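Local coordinates for protein beta-ketothiolase BktB (Ralstonia eutropha, PDB 4NZS) that catalyses the condensation of acetyl-CoA with another acyl-CoA, such as propionyl-CoA or a second acetyl-CoA, to form 3-oxoacyl-CoA products including beta-ketovaleryl-CoA and acetoacetyl-CoA, at residues A[17-22]-A[220-225]; A[61-66]-A[126-131]; A[165-170]-A[326-331]; A[186-191]-A[350-355]. One frame throughout, in Å; residues are numbered along the deposited sequence.

Interaction 1: A[17-22]-A[220-225]; sequences RTAIGT and DTDEHV
The 17-22 and 220-225 backbones run roughly side by side, 43° apart from end to end. I20 lies opposite D222, with their CA atoms 4.7 Å apart. One backbone hydrogen bond links the two segments, from E223 N to I20 O at 3.3 Å.

The carboxylate of D222 carries most of the polar contact. R17 meets it end-on with two nitrogens, and the two flat groups are nearly coplanar. R17 NH1 donates to the syn lone pair of D222 OD1 at 2.8 Å. R17 NH2 donates to D222 OD2 at 3.0 Å. The anti lone pair of D222 OD1 takes I20 N at 2.7 Å, so this oxygen has two donors. R17 NH1 also bonds to T18 O, which helps fix the rotation of the guanidinium. F201 adds a cation-pi contact to R17.

Further along, T22 N donates to E223 OE2 at 2.9 Å. The other oxygen of E223 bonds to S26 OG. T22 CG2 sits at the edge of the H224 ring, 3.6 Å from H224 ND1.

A buried, bidentate arginine-aspartate salt bridge thus joins the end of strand 10-22, a central strand of the thiolase fold, to the loop after strand 217-219.

Interaction 2: A[61-66]-A[126-131]; sequences NVIQTE and SRAPYL
I63 makes the first touch. Its CB points toward 126-131, and CG2 lies anti to the backbone N (chi1 -63° for CG1). This methyl packs 3.7 Å from A128 CB and 3.8 Å from P129 CD. A153 of helix 149-153 also touches I63, as does M70 of the second subunit.

Q64 contributes its backbone. Its side chain starts away from the other segment, but Q64 O lies 3.1 Å from P129 CD and also lies against P129 CG.

T65 comes next, with its CA 5.2 Å from A128 CA. The T65 CG2 methyl sits 3.5 Å from R127 CB and equally near R127 O, while the two side chains cross at a slant. T65 N bonds to D69 OD2. The R127 chain bends at chi3 (74°), and its NH1 donates to K28 O.

Some backbone polar groups bond to other parts: I63 N to E123 OE1, and A128 O to R136 NE of the second subunit. With no hydrogen bond across it, the contact rests on van der Waals packing of methyl and proline carbons against each other and against Q64 O and R127 O.

Interaction 3: A[165-170]-A[326-331]; sequences VTAENV and FAAQAC
Helices 163-173 and 327-336 pass each other here with their segment axes 8.4 Å apart and 39° between their N-to-C directions. The closest pair of CA atoms is that of A167 and A328, 5.8 Å apart.

A167 is the centre of the contact. Its CB points at the other segment and has two neighbours there. The first is A328, whose CB is 4.1 Å from A167 CB. Both side chains are single methyls, which suits the close approach of the backbones.

The second neighbour is F326, at the N-cap position of helix 327-336. A167 CB lies over one face of the F326 ring, 4.3 Å from the centroid and 20° off the ring normal. This is a CH-pi contact, and the methyl is displaced toward the rim on the CG and CD2 side. F326 CG is anti to the carbonyl carbon (chi1 -50°), which turns the ring face to A167. M163 and A253 also touch the F326 side chain.

V170 follows one turn after A167. Its CG1 branch comes 4.0 Å from A328 O. It also approaches Q329 CA.

No hydrogen bond spans the segments. F326 O turns inward to its own helix, where it accepts from Q329 N at 2.8 Å and A330 N at 2.7 Å.

This is apolar helix-helix packing between the two halves of a thiolase. It lies close to the probable active site: the F326 side chain is about 6 Å, between nearest atoms, from that of H355, a predicted proton acceptor.

Interaction 4: A[186-191]-A[350-355]; sequences LESHRR and GISLGH
S188 OG hydrogen-bonds to E324 OE1 and more weakly to S349 N, and S352 OG lies 2.9 Å from S188 OG. S352 OG also bonds to S349 N. The contact joins helix 178-197 to the loop before helix 357-375, the thiolase loop that leads to H355, a predicted proton acceptor.

The S188 hydroxyl points away from its own backbone N (chi1 -156°), which brings it up to S352. S352 OG instead sits between its backbone N and carbonyl carbon (chi1 54°), on the side of the helix. S352 CB is 3.5 Å from both S188 OG and S188 O, so the serine lies close against the helix backbone.

H189 is the next residue on this face. One face of its ring is turned to S352, with S352 CB 4.3 Å from the ring centroid and 17° off the normal, a CH-pi contact. H189 ND1 is taken up within the helix by a bond to A185 O. That bond helps hold the ring in this rotation.

The I351 side chain crosses that of H189 at about a right angle. I351 N shares E324 OE1 with S188 OG, and the I351 CG2 methyl lies 4.1 Å from H189 CE1.

Overall arrangement
From the N terminus, strand 10-22 supplies the first segment of interaction 1, whose loop closes only at 220-225. Interaction 2 opens and closes within that loop, tying the loop after strand 57-60 to 126-131 beside the second subunit. Interactions 3 and 4 open from successive helices, 163-173 and 178-197, before interaction 1 closes. They close at 326-331 and 350-355, so both cross interaction 1 and each other. Both tie the N-terminal thiolase domain to the C-terminal one. Interactions 1 and 4 touch where I20, D222 and H224 meet L353. A327 meets I351 between interactions 3 and 4. T22 reaches S126 between interactions 1 and 2.

Interaction 1: A[17-22]-A[220-225]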
loop_
_atom_site.group_PDB
_atom_site.type_symbol
_atom_site.label_atom_id
_atom_site.label_comp_id
_atom_site.label_asym_id
_atom_site.label_seq_id
_atom_site.Cartn_x
_atom_site.Cartn_y
_atom_site.Cartn_z
ATOM N N ARG A 17 -29.589 14.724 12.995
ATOM C CA ARG A 17 -28.508 14.476 12.051
ATOM C C ARG A 17 -27.324 15.450 12.121
ATOM O O ARG A 17 -27.488 16.560 12.470
ATOM C CB ARG A 17 -29.077 14.544 10.642
ATOM C CG ARG A 17 -29.565 15.908 10.198
ATOM C CD ARG A 17 -29.793 15.827 8.686
ATOM N NE ARG A 17 -30.233 17.041 8.018
ATOM C CZ ARG A 17 -29.427 17.968 7.523
ATOM N NH1 ARG A 17 -28.120 17.890 7.672
ATOM N NH2 ARG A 17 -29.935 19.020 6.916
ATOM N N THR A 18 -26.121 15.012 11.788
ATOM C CA THR A 18 -25.069 15.972 11.435
ATOM C C THR A 18 -25.565 16.719 10.238
ATOM O O THR A 18 -26.519 16.290 9.596
ATOM C CB THR A 18 -23.717 15.313 11.053
ATOM O OG1 THR A 18 -23.827 14.599 9.816
ATOM C CG2 THR A 18 -23.270 14.344 12.190
ATOM N N ALA A 19 -24.943 17.859 10.003
ATOM C CA ALA A 19 -24.965 18.533 8.708
ATOM C C ALA A 19 -24.155 17.705 7.737
ATOM O O ALA A 19 -23.361 16.880 8.176
ATOM C CB ALA A 19 -24.320 19.915 8.849
ATOM N N ILE A 20 -24.243 17.994 6.439
ATOM C CA ILE A 20 -23.607 17.167 5.431
ATOM C C ILE A 20 -22.340 17.810 4.935
ATOM O O ILE A 20 -22.371 18.991 4.552
ATOM C CB ILE A 20 -24.528 16.947 4.240
ATOM C CG1 ILE A 20 -25.809 16.278 4.724
ATOM C CG2 ILE A 20 -23.826 16.088 3.189
ATOM C CD1 ILE A 20 -27.019 16.405 3.797
ATOM N N GLY A 21 -21.253 17.020 4.901
ATOM C CA GLY A 21 -19.983 17.451 4.368
ATOM C C GLY A 21 -19.777 17.166 2.873
ATOM O O GLY A 21 -20.351 16.207 2.320
ATOM N N THR A 22 -18.921 17.984 2.222
ATOM C CA THR A 22 -18.494 17.682 0.857
ATOM C C THR A 22 -17.343 16.675 0.911
ATOM O O THR A 22 -16.614 16.551 1.922
ATOM C CB THR A 22 -18.071 18.926 0.015
ATOM O OG1 THR A 22 -16.868 19.520 0.531
ATOM C CG2 THR A 22 -19.123 19.979 0.004
ATOM N N ASP A 220 -21.984 22.923 11.350
ATOM C CA ASP A 220 -23.430 22.854 11.465
ATOM C C ASP A 220 -24.223 23.107 10.188
ATOM O O ASP A 220 -25.422 22.928 10.179
ATOM C CB ASP A 220 -23.888 23.865 12.501
ATOM C CG ASP A 220 -23.475 25.275 12.149
ATOM O OD1 ASP A 220 -22.905 25.475 11.067
ATOM O OD2 ASP A 220 -23.716 26.187 12.953
ATOM N N THR A 221 -23.577 23.563 9.130
ATOM C CA THR A 221 -24.314 24.025 7.975
ATOM C C THR A 221 -23.999 23.186 6.762
ATOM O O THR A 221 -22.847 23.058 6.403
ATOM C CB THR A 221 -24.004 25.498 7.709
ATOM O OG1 THR A 221 -24.981 26.044 6.829
ATOM C CG2 THR A 221 -22.622 25.659 7.108
ATOM N N ASP A 222 -25.018 22.651 6.104
ATOM C CA ASP A 222 -24.755 21.744 5.010
ATOM C C ASP A 222 -24.047 22.537 3.945
ATOM O O ASP A 222 -24.597 23.459 3.405
ATOM C CB ASP A 222 -26.063 21.221 4.449
ATOM C CG ASP A 222 -26.900 20.519 5.483
ATOM O OD1 ASP A 222 -26.447 19.529 6.065
ATOM O OD2 ASP A 222 -28.030 20.946 5.711
ATOM N N GLU A 223 -22.835 22.106 3.621
ATOM C CA GLU A 223 -21.908 22.862 2.791
ATOM C C GLU A 223 -21.901 22.577 1.293
ATOM O O GLU A 223 -21.257 23.287 0.550
ATOM C CB GLU A 223 -20.486 22.721 3.341
ATOM C CG GLU A 223 -20.083 21.306 3.718
ATOM C CD GLU A 223 -18.618 21.179 4.093
ATOM O OE1 GLU A 223 -18.000 22.180 4.482
ATOM O OE2 GLU A 223 -18.080 20.069 3.997
ATOM N N HIS A 224 -22.569 21.514 0.871
ATOM C CA HIS A 224 -22.693 21.169 -0.546
ATOM C C HIS A 224 -23.532 22.108 -1.427
ATOM O O HIS A 224 -23.187 22.391 -2.558
ATOM C CB HIS A 224 -23.186 19.738 -0.687
ATOM C CG HIS A 224 -22.814 19.111 -1.985
ATOM N ND1 HIS A 224 -21.567 18.590 -2.221
ATOM C CD2 HIS A 224 -23.516 18.942 -3.126
ATOM C CE1 HIS A 224 -21.518 18.116 -3.450
ATOM N NE2 HIS A 224 -22.688 18.320 -4.021
ATOM N N VAL A 225 -24.658 22.538 -0.878
ATOM C CA VAL A 225 -25.508 23.600 -1.388
ATOM C C VAL A 225 -24.796 24.884 -1.836
ATOM O O VAL A 225 -23.773 25.290 -1.267
ATOM C CB VAL A 225 -26.526 23.965 -0.289
ATOM C CG1 VAL A 225 -25.825 24.243 1.030
ATOM C CG2 VAL A 225 -27.400 25.144 -0.685
#

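Interaction 2: A[61-66]-A[126-131]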
loop_
_atom_site.group_PDB
_atom_site.type_symbol
_atom_site.label_atom_id
_atom_site.label_comp_id
_atom_site.label_asym_id
_atom_site.label_seq_id
_atom_site.Cartn_x
_atom_site.Cartn_y
_atom_site.Cartn_z
ATOM N N ASN A 61 -24.738 1.647 6.627
ATOM C CA ASN A 61 -23.458 2.112 6.168
ATOM C C ASN A 61 -23.097 1.264 4.998
ATOM O O ASN A 61 -23.500 0.082 4.965
ATOM C CB ASN A 61 -22.430 1.893 7.265
ATOM C CG ASN A 61 -21.036 2.080 6.769
ATOM O OD1 ASN A 61 -20.602 3.206 6.546
ATOM N ND2 ASN A 61 -20.362 1.004 6.506
ATOM N N VAL A 62 -22.294 1.789 4.079
ATOM C CA VAL A 62 -21.860 0.896 2.988
ATOM C C VAL A 62 -20.393 0.577 2.872
ATOM O O VAL A 62 -19.979 -0.571 2.612
ATOM C CB VAL A 62 -22.315 1.412 1.622
ATOM C CG1 VAL A 62 -22.073 0.330 0.588
ATOM C CG2 VAL A 62 -23.787 1.760 1.668
ATOM N N ILE A 63 -19.615 1.625 2.989
ATOM C CA ILE A 63 -18.228 1.576 2.745
ATOM C C ILE A 63 -17.527 1.546 4.101
ATOM O O ILE A 63 -17.697 2.445 4.906
ATOM C CB ILE A 63 -17.782 2.861 2.048
ATOM C CG1 ILE A 63 -18.432 3.034 0.672
ATOM C CG2 ILE A 63 -16.279 2.828 1.876
ATOM C CD1 ILE A 63 -18.153 4.414 0.039
ATOM N N GLN A 64 -16.693 0.537 4.305
ATOM C CA GLN A 64 -15.870 0.412 5.473
ATOM C C GLN A 64 -14.603 1.271 5.292
ATOM O O GLN A 64 -13.846 1.150 4.335
ATOM C CB GLN A 64 -15.562 -1.039 5.691
ATOM C CG GLN A 64 -16.839 -1.813 5.709
ATOM C CD GLN A 64 -16.682 -3.251 6.114
ATOM O OE1 GLN A 64 -17.685 -3.935 6.344
ATOM N NE2 GLN A 64 -15.442 -3.732 6.192
ATOM N N THR A 65 -14.506 2.233 6.192
ATOM C CA THR A 65 -13.401 3.088 6.381
ATOM C C THR A 65 -12.325 2.407 7.181
ATOM O O THR A 65 -11.164 2.729 7.031
ATOM C CB THR A 65 -13.853 4.306 7.173
ATOM O OG1 THR A 65 -14.799 5.020 6.373
ATOM C CG2 THR A 65 -12.719 5.223 7.428
ATOM N N GLU A 66 -12.690 1.447 8.016
ATOM C CA GLU A 66 -11.738 0.906 8.940
ATOM C C GLU A 66 -12.403 -0.200 9.654
ATOM O O GLU A 66 -13.553 -0.434 9.412
ATOM C CB GLU A 66 -11.276 1.994 9.902
ATOM C CG GLU A 66 -12.404 2.704 10.623
ATOM C CD GLU A 66 -11.953 3.312 11.950
ATOM O OE1 GLU A 66 -10.972 2.851 12.546
ATOM O OE2 GLU A 66 -12.550 4.267 12.390
ATOM N N SER A 126 -15.370 10.701 2.298
ATOM C CA SER A 126 -14.014 11.236 2.189
ATOM C C SER A 126 -13.018 10.249 2.702
ATOM O O SER A 126 -11.884 10.215 2.234
ATOM C CB SER A 126 -13.840 12.544 2.978
ATOM O OG SER A 126 -14.852 13.507 2.709
ATOM N N ARG A 127 -13.397 9.451 3.676
ATOM C CA ARG A 127 -12.494 8.459 4.211
ATOM C C ARG A 127 -12.661 7.078 3.548
ATOM O O ARG A 127 -12.216 6.049 4.101
ATOM C CB ARG A 127 -12.672 8.338 5.781
ATOM C CG ARG A 127 -12.526 9.642 6.532
ATOM C CD ARG A 127 -12.882 9.563 8.048
ATOM N NE ARG A 127 -11.872 8.874 8.858
ATOM C CZ ARG A 127 -10.711 9.395 9.219
ATOM N NH1 ARG A 127 -10.390 10.607 8.837
ATOM N NH2 ARG A 127 -9.844 8.695 9.941
ATOM N N ALA A 128 -13.218 7.009 2.343
ATOM C CA ALA A 128 -13.396 5.669 1.827
ATOM C C ALA A 128 -11.993 5.341 1.532
ATOM O O ALA A 128 -11.261 6.218 1.162
ATOM C CB ALA A 128 -14.272 5.610 0.559
ATOM N N PRO A 129 -11.620 4.067 1.640
ATOM C CA PRO A 129 -10.307 3.599 1.338
ATOM C C PRO A 129 -10.018 3.110 -0.063
ATOM O O PRO A 129 -10.930 2.916 -0.875
ATOM C CB PRO A 129 -10.251 2.340 2.193
ATOM C CG PRO A 129 -11.612 1.770 2.061
ATOM C CD PRO A 129 -12.455 2.997 2.211
ATOM N N TYR A 130 -8.742 2.805 -0.267
ATOM C CA TYR A 130 -8.281 1.927 -1.297
ATOM C C TYR A 130 -7.906 0.547 -0.735
ATOM O O TYR A 130 -7.238 0.467 0.309
ATOM C CB TYR A 130 -7.049 2.541 -1.879
ATOM C CG TYR A 130 -7.375 3.765 -2.667
ATOM C CD1 TYR A 130 -7.600 5.000 -2.064
ATOM C CD2 TYR A 130 -7.505 3.676 -4.018
ATOM C CE1 TYR A 130 -7.885 6.105 -2.845
ATOM C CE2 TYR A 130 -7.813 4.762 -4.780
ATOM C CZ TYR A 130 -8.014 5.953 -4.223
ATOM O OH TYR A 130 -8.338 6.956 -5.081
ATOM N N LEU A 131 -8.340 -0.533 -1.394
ATOM C CA LEU A 131 -7.936 -1.890 -1.010
ATOM C C LEU A 131 -6.747 -2.224 -1.827
ATOM O O LEU A 131 -6.635 -1.729 -2.930
ATOM C CB LEU A 131 -8.939 -2.977 -1.398
ATOM C CG LEU A 131 -10.437 -2.801 -1.290
ATOM C CD1 LEU A 131 -11.097 -4.050 -1.877
ATOM C CD2 LEU A 131 -10.770 -2.616 0.169
#

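Interaction 3: A[165-170]-A[326-331]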
loop_
_atom_site.group_PDB
_atom_site.type_symbol
_atom_site.label_atom_id
_atom_site.label_comp_id
_atom_site.label_asym_id
_atom_site.label_seq_id
_atom_site.Cartn_x
_atom_site.Cartn_y
_atom_site.Cartn_z
ATOM N N VAL A 165 -24.312 6.005 -15.362
ATOM C CA VAL A 165 -24.635 5.328 -16.598
ATOM C C VAL A 165 -26.073 4.835 -16.529
ATOM O O VAL A 165 -26.838 5.038 -17.467
ATOM C CB VAL A 165 -23.675 4.178 -16.910
ATOM C CG1 VAL A 165 -24.135 3.466 -18.172
ATOM C CG2 VAL A 165 -22.253 4.698 -17.065
ATOM N N THR A 166 -26.463 4.231 -15.406
ATOM C CA THR A 166 -27.854 3.830 -15.252
ATOM C C THR A 166 -28.769 5.043 -15.281
ATOM O O THR A 166 -29.972 4.915 -15.527
ATOM C CB THR A 166 -28.147 2.974 -13.985
ATOM O OG1 THR A 166 -28.191 3.783 -12.812
ATOM C CG2 THR A 166 -27.153 1.908 -13.825
ATOM N N ALA A 167 -28.231 6.220 -15.005
ATOM C CA ALA A 167 -29.080 7.411 -15.009
ATOM C C ALA A 167 -29.554 7.722 -16.436
ATOM O O ALA A 167 -30.757 7.727 -16.704
ATOM C CB ALA A 167 -28.350 8.588 -14.412
ATOM N N GLU A 168 -28.597 7.916 -17.344
ATOM C CA GLU A 168 -28.879 8.052 -18.772
ATOM C C GLU A 168 -30.010 7.117 -19.155
ATOM O O GLU A 168 -30.981 7.528 -19.787
ATOM C CB GLU A 168 -27.633 7.766 -19.619
ATOM C CG GLU A 168 -26.413 8.629 -19.302
ATOM C CD GLU A 168 -26.648 10.107 -19.512
ATOM O OE1 GLU A 168 -27.818 10.491 -19.461
ATOM O OE2 GLU A 168 -25.687 10.894 -19.720
ATOM N N ASN A 169 -29.917 5.871 -18.718
ATOM C CA ASN A 169 -30.920 4.864 -19.098
ATOM C C ASN A 169 -32.360 5.239 -18.737
ATOM O O ASN A 169 -33.286 5.043 -19.526
ATOM C CB ASN A 169 -30.576 3.497 -18.501
ATOM C CG ASN A 169 -29.403 2.844 -19.183
ATOM O OD1 ASN A 169 -28.821 3.401 -20.122
ATOM N ND2 ASN A 169 -29.019 1.656 -18.693
ATOM N N VAL A 170 -32.538 5.773 -17.543
ATOM C CA VAL A 170 -33.859 6.054 -17.036
ATOM C C VAL A 170 -34.278 7.379 -17.601
ATOM O O VAL A 170 -35.466 7.622 -17.819
ATOM C CB VAL A 170 -33.872 6.050 -15.494
ATOM C CG1 VAL A 170 -35.138 6.669 -14.921
ATOM C CG2 VAL A 170 -33.769 4.626 -15.003
ATOM N N PHE A 326 -29.837 11.309 -8.775
ATOM C CA PHE A 326 -29.641 12.112 -10.009
ATOM C C PHE A 326 -30.969 12.730 -10.438
ATOM O O PHE A 326 -32.026 12.074 -10.347
ATOM C CB PHE A 326 -29.138 11.237 -11.165
ATOM C CG PHE A 326 -27.933 10.364 -10.829
ATOM C CD1 PHE A 326 -28.072 9.187 -10.109
ATOM C CD2 PHE A 326 -26.670 10.696 -11.258
ATOM C CE1 PHE A 326 -26.976 8.384 -9.825
ATOM C CE2 PHE A 326 -25.578 9.899 -10.979
ATOM C CZ PHE A 326 -25.730 8.746 -10.270
ATOM N N ALA A 327 -30.941 13.968 -10.933
ATOM C CA ALA A 327 -32.196 14.577 -11.455
ATOM C C ALA A 327 -32.827 13.656 -12.495
ATOM O O ALA A 327 -33.995 13.325 -12.400
ATOM C CB ALA A 327 -31.960 15.963 -12.021
ATOM N N ALA A 328 -32.017 13.195 -13.436
ATOM C CA ALA A 328 -32.395 12.126 -14.365
ATOM C C ALA A 328 -33.309 11.034 -13.774
ATOM O O ALA A 328 -34.225 10.577 -14.446
ATOM C CB ALA A 328 -31.140 11.491 -14.927
ATOM N N GLN A 329 -33.058 10.606 -12.538
ATOM C CA GLN A 329 -33.956 9.626 -11.855
ATOM C C GLN A 329 -34.988 10.281 -10.968
ATOM O O GLN A 329 -36.090 9.729 -10.799
ATOM C CB GLN A 329 -33.192 8.584 -11.009
ATOM C CG GLN A 329 -32.368 9.125 -9.849
ATOM C CD GLN A 329 -33.085 9.155 -8.506
ATOM O OE1 GLN A 329 -33.811 8.231 -8.128
ATOM N NE2 GLN A 329 -32.867 10.216 -7.772
ATOM N N ALA A 330 -34.640 11.419 -10.363
ATOM C CA ALA A 330 -35.602 12.097 -9.459
ATOM C C ALA A 330 -36.787 12.583 -10.292
ATOM O O ALA A 330 -37.926 12.266 -9.957
ATOM C CB ALA A 330 -34.964 13.248 -8.678
ATOM N N CYS A 331 -36.511 13.302 -11.392
ATOM C CA CYS A 331 -37.567 13.734 -12.310
ATOM C C CYS A 331 -38.423 12.513 -12.749
ATOM O O CYS A 331 -39.655 12.506 -12.601
ATOM C CB CYS A 331 -36.982 14.451 -13.511
ATOM S SG CYS A 331 -36.393 16.130 -13.207
#

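Interaction 4: A[186-191]-A[350-355]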
loop_
_atom_site.group_PDB
_atom_site.type_symbol
_atom_site.label_atom_id
_atom_site.label_comp_id
_atom_site.label_asym_id
_atom_site.label_seq_id
_atom_site.Cartn_x
_atom_site.Cartn_y
_atom_site.Cartn_z
ATOM N N LEU A 186 -30.870 23.258 -10.328
ATOM C CA LEU A 186 -30.848 24.655 -9.952
ATOM C C LEU A 186 -31.899 24.921 -8.883
ATOM O O LEU A 186 -31.723 25.762 -7.979
ATOM C CB LEU A 186 -31.144 25.494 -11.181
ATOM C CG LEU A 186 -31.285 26.946 -10.807
ATOM C CD1 LEU A 186 -30.113 27.363 -9.919
ATOM C CD2 LEU A 186 -31.390 27.806 -12.068
ATOM N N GLU A 187 -33.009 24.211 -9.016
ATOM C CA GLU A 187 -34.066 24.290 -8.051
ATOM C C GLU A 187 -33.546 23.796 -6.735
ATOM O O GLU A 187 -33.482 24.588 -5.782
ATOM C CB GLU A 187 -35.269 23.451 -8.477
ATOM C CG GLU A 187 -36.275 23.150 -7.363
ATOM C CD GLU A 187 -37.120 24.351 -6.960
ATOM O OE1 GLU A 187 -36.826 25.509 -7.378
ATOM O OE2 GLU A 187 -38.098 24.124 -6.206
ATOM N N SER A 188 -33.177 22.499 -6.689
ATOM C CA SER A 188 -32.754 21.828 -5.420
ATOM C C SER A 188 -31.890 22.781 -4.627
ATOM O O SER A 188 -32.082 22.976 -3.411
ATOM C CB SER A 188 -31.971 20.530 -5.679
ATOM O OG SER A 188 -32.055 19.623 -4.560
ATOM N N HIS A 189 -30.951 23.405 -5.328
ATOM C CA HIS A 189 -30.139 24.456 -4.708
ATOM C C HIS A 189 -30.965 25.592 -4.149
ATOM O O HIS A 189 -30.883 25.886 -2.958
ATOM C CB HIS A 189 -29.076 24.966 -5.666
ATOM C CG HIS A 189 -27.950 23.995 -5.856
ATOM N ND1 HIS A 189 -27.874 23.135 -6.933
ATOM C CD2 HIS A 189 -26.877 23.720 -5.084
ATOM C CE1 HIS A 189 -26.784 22.399 -6.830
ATOM N NE2 HIS A 189 -26.166 22.735 -5.717
ATOM N N ARG A 190 -31.785 26.216 -4.982
ATOM C CA ARG A 190 -32.692 27.208 -4.411
ATOM C C ARG A 190 -33.354 26.674 -3.119
ATOM O O ARG A 190 -33.199 27.265 -2.058
ATOM C CB ARG A 190 -33.735 27.690 -5.417
ATOM C CG ARG A 190 -33.166 28.584 -6.520
ATOM C CD ARG A 190 -34.117 29.715 -6.925
ATOM N NE ARG A 190 -33.947 30.905 -6.079
ATOM C CZ ARG A 190 -34.447 32.127 -6.323
ATOM N NH1 ARG A 190 -34.203 33.114 -5.460
ATOM N NH2 ARG A 190 -35.184 32.385 -7.409
ATOM N N ARG A 191 -34.043 25.549 -3.199
ATOM C CA ARG A 191 -34.850 25.132 -2.078
ATOM C C ARG A 191 -33.961 24.949 -0.874
ATOM O O ARG A 191 -34.331 25.311 0.225
ATOM C CB ARG A 191 -35.585 23.833 -2.383
ATOM C CG ARG A 191 -36.624 23.931 -3.479
ATOM C CD ARG A 191 -37.427 22.646 -3.563
ATOM N NE ARG A 191 -38.437 22.650 -4.612
ATOM C CZ ARG A 191 -39.169 21.591 -4.924
ATOM N NH1 ARG A 191 -38.991 20.457 -4.273
ATOM N NH2 ARG A 191 -40.074 21.658 -5.881
ATOM N N GLY A 350 -30.247 15.361 -2.578
ATOM C CA GLY A 350 -28.907 14.851 -2.700
ATOM C C GLY A 350 -28.087 15.682 -3.647
ATOM O O GLY A 350 -26.890 15.786 -3.470
ATOM N N ILE A 351 -28.713 16.230 -4.678
ATOM C CA ILE A 351 -28.012 17.155 -5.553
ATOM C C ILE A 351 -27.554 18.408 -4.802
ATOM O O ILE A 351 -26.468 18.903 -5.033
ATOM C CB ILE A 351 -28.872 17.575 -6.746
ATOM C CG1 ILE A 351 -29.235 16.364 -7.582
ATOM C CG2 ILE A 351 -28.133 18.585 -7.591
ATOM C CD1 ILE A 351 -30.593 16.461 -8.222
ATOM N N SER A 352 -28.399 18.928 -3.926
ATOM C CA SER A 352 -28.018 20.114 -3.183
ATOM C C SER A 352 -27.305 19.887 -1.856
ATOM O O SER A 352 -26.241 20.433 -1.682
ATOM C CB SER A 352 -29.205 21.048 -3.007
ATOM O OG SER A 352 -30.275 20.366 -2.424
ATOM N N LEU A 353 -27.816 19.061 -0.944
ATOM C CA LEU A 353 -27.095 18.953 0.302
ATOM C C LEU A 353 -26.017 17.878 0.299
ATOM O O LEU A 353 -24.984 18.037 0.915
ATOM C CB LEU A 353 -28.090 18.735 1.434
ATOM C CG LEU A 353 -29.185 19.790 1.423
ATOM C CD1 LEU A 353 -30.519 19.227 1.853
ATOM C CD2 LEU A 353 -28.788 20.964 2.286
ATOM N N GLY A 354 -26.282 16.796 -0.410
ATOM C CA GLY A 354 -25.335 15.745 -0.679
ATOM C C GLY A 354 -25.922 14.346 -0.559
ATOM O O GLY A 354 -27.092 14.202 -0.212
ATOM N N HIS A 355 -25.130 13.323 -0.872
ATOM C CA HIS A 355 -25.607 11.963 -0.851
ATOM C C HIS A 355 -24.596 11.025 -0.183
ATOM O O HIS A 355 -23.998 10.172 -0.835
ATOM C CB HIS A 355 -25.946 11.515 -2.268
ATOM C CG HIS A 355 -26.674 10.214 -2.310
ATOM N ND1 HIS A 355 -26.707 9.405 -3.429
ATOM C CD2 HIS A 355 -27.329 9.535 -1.338
ATOM C CE1 HIS A 355 -27.392 8.307 -3.155
ATOM N NE2 HIS A 355 -27.774 8.360 -1.890
#